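Beta-agarase D (Zobellia galactanivorans, PDB 4ASM) hydrolyses the beta-1,4-galactosidic linkages of agarose in an endo fashion with retention of anomeric configuration, through its GH16 catalytic domain. Local coordinates at residues S181-S186 with I221-N226. Numbering follows the deposited sequence.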
ATOM      1  N   SER A 181      -3.418  -1.217  15.304  1.00  5.94           N
ATOM      2  CA  SER A 181      -2.079  -0.949  15.823  1.00  6.15           C
ATOM      3  C   SER A 181      -0.959  -1.258  14.827  1.00  6.47           C
ATOM      4  O   SER A 181       0.209  -1.039  15.127  1.00  6.87           O
ATOM      5  CB  SER A 181      -1.830  -1.737  17.119  1.00  6.38           C
ATOM      6  OG  SER A 181      -1.860  -3.109  16.827  1.00  9.11           O
ATOM      7  N   LYS A 182      -1.314  -1.752  13.631  1.00  5.66           N
ATOM      8  CA  LYS A 182      -0.294  -2.204  12.681  1.00  6.39           C
ATOM      9  C   LYS A 182      -0.363  -1.488  11.329  1.00  5.49           C
ATOM     10  O   LYS A 182      -1.421  -0.977  10.917  1.00  5.96           O
ATOM     11  CB  LYS A 182      -0.431  -3.723  12.457  1.00  7.38           C
ATOM     12  CG  LYS A 182      -0.304  -4.547  13.764  1.00  9.06           C
ATOM     13  CD  LYS A 182       1.089  -4.359  14.421  1.00 12.40           C
ATOM     14  CE  LYS A 182       1.374  -5.332  15.585  1.00 13.27           C
ATOM     15  NZ  LYS A 182       0.573  -4.990  16.784  1.00 16.19           N
ATOM     16  N   ILE A 183       0.785  -1.439  10.659  1.00  5.23           N
ATOM     17  CA  ILE A 183       0.835  -1.011   9.260  1.00  5.25           C
ATOM     18  C   ILE A 183       1.325  -2.207   8.482  1.00  5.21           C
ATOM     19  O   ILE A 183       2.371  -2.770   8.797  1.00  5.49           O
ATOM     20  CB  ILE A 183       1.777   0.204   9.011  1.00  4.65           C
ATOM     21  CG1 ILE A 183       1.429   1.376   9.939  1.00  6.19           C
ATOM     22  CG2 ILE A 183       1.757   0.606   7.493  1.00  5.73           C
ATOM     23  CD1 ILE A 183       2.342   2.576   9.805  1.00  6.05           C
ATOM     24  N   HIS A 184       0.544  -2.634   7.491  1.00  4.92           N
ATOM     25  CA  HIS A 184       0.996  -3.725   6.637  1.00  4.91           C
ATOM     26  C   HIS A 184       2.013  -3.229   5.626  1.00  5.22           C
ATOM     27  O   HIS A 184       1.690  -2.382   4.789  1.00  6.51           O
ATOM     28  CB  HIS A 184      -0.184  -4.400   5.932  1.00  5.39           C
ATOM     29  CG  HIS A 184       0.157  -5.736   5.343  1.00  6.94           C
ATOM     30  ND1 HIS A 184      -0.466  -6.222   4.214  1.00  8.22           N
ATOM     31  CD2 HIS A 184       1.077  -6.667   5.699  1.00  8.13           C
ATOM     32  CE1 HIS A 184       0.027  -7.416   3.924  1.00  7.75           C
ATOM     33  NE2 HIS A 184       0.973  -7.702   4.796  1.00  9.60           N
ATOM     34  N   LEU A 185       3.233  -3.746   5.738  1.00  5.09           N
ATOM     35  CA  LEU A 185       4.344  -3.372   4.853  1.00  5.39           C
ATOM     36  C   LEU A 185       4.405  -4.493   3.821  1.00  5.85           C
ATOM     37  O   LEU A 185       4.734  -5.644   4.150  1.00  5.94           O
ATOM     38  CB  LEU A 185       5.664  -3.220   5.621  1.00  6.04           C
ATOM     39  CG  LEU A 185       5.568  -2.256   6.810  1.00  5.57           C
ATOM     40  CD1 LEU A 185       6.887  -2.277   7.549  1.00  6.66           C
ATOM     41  CD2 LEU A 185       5.235  -0.860   6.302  1.00  6.72           C
ATOM     42  N   SER A 186       4.013  -4.180   2.584  1.00  6.04           N
ATOM     43  CA  SER A 186       3.581  -5.233   1.678  1.00  6.26           C
ATOM     44  C   SER A 186       3.918  -4.983   0.208  1.00  6.03           C
ATOM     45  O   SER A 186       4.410  -3.926  -0.179  1.00  6.02           O
ATOM     46  CB  SER A 186       2.069  -5.417   1.863  1.00  6.88           C
ATOM     47  OG  SER A 186       1.566  -6.609   1.264  1.00  7.64           O
ATOM     48  N   ILE A 221       1.779  10.486   9.739  1.00  7.60           N
ATOM     49  CA  ILE A 221       3.052   9.803   9.670  1.00  7.35           C
ATOM     50  C   ILE A 221       3.710  10.132   8.333  1.00  6.52           C
ATOM     51  O   ILE A 221       3.042  10.577   7.383  1.00  7.15           O
ATOM     52  CB  ILE A 221       2.887   8.265   9.812  1.00  7.54           C
ATOM     53  CG1 ILE A 221       2.068   7.666   8.663  1.00  5.81           C
ATOM     54  CG2 ILE A 221       2.222   7.890  11.158  1.00  8.83           C
ATOM     55  CD1 ILE A 221       2.107   6.101   8.676  1.00  6.76           C
ATOM     56  N   ARG A 222       5.019   9.913   8.252  1.00  6.55           N
ATOM     57  CA  ARG A 222       5.699   9.819   6.964  1.00  7.52           C
ATOM     58  C   ARG A 222       5.959   8.350   6.705  1.00  7.09           C
ATOM     59  O   ARG A 222       6.448   7.632   7.586  1.00  8.15           O
ATOM     60  CB  ARG A 222       7.037  10.554   6.993  1.00  8.28           C
ATOM     61  CG  ARG A 222       6.904  12.041   7.043  1.00 10.72           C
ATOM     62  CD  ARG A 222       8.260  12.630   6.750  1.00 13.28           C
ATOM     63  NE  ARG A 222       9.213  12.517   7.854  1.00 14.98           N
ATOM     64  CZ  ARG A 222      10.445  11.996   7.780  1.00 14.32           C
ATOM     65  NH1 ARG A 222      10.947  11.453   6.666  1.00 14.32           N
ATOM     66  NH2 ARG A 222      11.204  12.031   8.866  1.00 15.54           N
ATOM     67  N   ILE A 223       5.617   7.882   5.517  1.00  5.86           N
ATOM     68  CA  ILE A 223       5.849   6.469   5.187  1.00  5.84           C
ATOM     69  C   ILE A 223       6.331   6.384   3.741  1.00  5.46           C
ATOM     70  O   ILE A 223       5.790   7.053   2.859  1.00  5.68           O
ATOM     71  CB  ILE A 223       4.600   5.599   5.477  1.00  5.34           C
ATOM     72  CG1 ILE A 223       4.873   4.107   5.215  1.00  5.94           C
ATOM     73  CG2 ILE A 223       3.376   6.104   4.718  1.00  5.68           C
ATOM     74  CD1 ILE A 223       3.830   3.208   5.892  1.00  6.25           C
ATOM     75  N   GLY A 224       7.326   5.545   3.511  1.00  5.55           N
ATOM     76  CA  GLY A 224       7.914   5.459   2.172  1.00  5.27           C
ATOM     77  C   GLY A 224       8.541   4.121   1.905  1.00  6.07           C
ATOM     78  O   GLY A 224       8.816   3.361   2.831  1.00  5.61           O
ATOM     79  N   VAL A 225       8.746   3.844   0.628  1.00  5.65           N
ATOM     80  CA  VAL A 225       9.479   2.668   0.190  1.00  6.56           C
ATOM     81  C   VAL A 225      10.631   3.067  -0.713  1.00  6.62           C
ATOM     82  O   VAL A 225      10.458   3.899  -1.618  1.00  6.81           O
ATOM     83  CB  VAL A 225       8.562   1.619  -0.506  1.00  6.65           C
ATOM     84  CG1 VAL A 225       9.332   0.362  -0.859  1.00  9.85           C
ATOM     85  CG2 VAL A 225       7.477   1.234   0.394  1.00 11.22           C
ATOM     86  N   ASN A 226      11.799   2.484  -0.440  1.00  6.50           N
ATOM     87  CA  ASN A 226      12.941   2.609  -1.332  1.00  6.54           C
ATOM     88  C   ASN A 226      12.989   1.331  -2.148  1.00  7.07           C
ATOM     89  O   ASN A 226      13.259   0.238  -1.616  1.00  6.91           O
ATOM     90  CB  ASN A 226      14.235   2.834  -0.537  1.00  6.33           C
ATOM     91  CG  ASN A 226      15.443   3.095  -1.440  1.00  6.80           C
ATOM     92  OD1 ASN A 226      15.304   3.537  -2.582  1.00  9.13           O
ATOM     93  ND2 ASN A 226      16.638   2.788  -0.927  1.00  8.24           N
TER
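I183 meets I221 and I223 end to end with its two branches. Its CD1 lies 3.7 Å from I221 CD1, and its CG2, the shorter arm, lies 3.7 Å from CD1 of I223. Branching at CB sends the two arms apart, and the rotation about the first side-chain bond aims them: with chi1 at -54°, CG2 is anti to the backbone N, facing I223 CD1, and CG1 lies beside that N, carrying CD1 on to I221. I223 has its own CG1 opposite the backbone N (chi1 -176°), and the extended ethyl arm brings CD1 across to the other strand. L185 joins more loosely, with CD2 4.3 Å from I223 CD1. All four residues are buried, and W208 packs against I183 and L185, while M164 of strand 159-166 touches I223.

The backbones stay well apart, with the CA atoms of I183 and I223 9.9 Å from each other, as expected for layers facing one another through side chains in the beta-sandwich (jelly roll) of GH16 enzymes. Strand 183-191 pairs with strand 159-166, which carries E160 and E165, the probable nucleophile and proton donor.

Polar contacts are made away from this apolar interface. H184 hydrogen-bonds through ND1 to E165 OE1 and through NE2 to the carbonyl O of P201, while its ring stacks on W207; these contacts would fix the imidazole beside the probable proton donor.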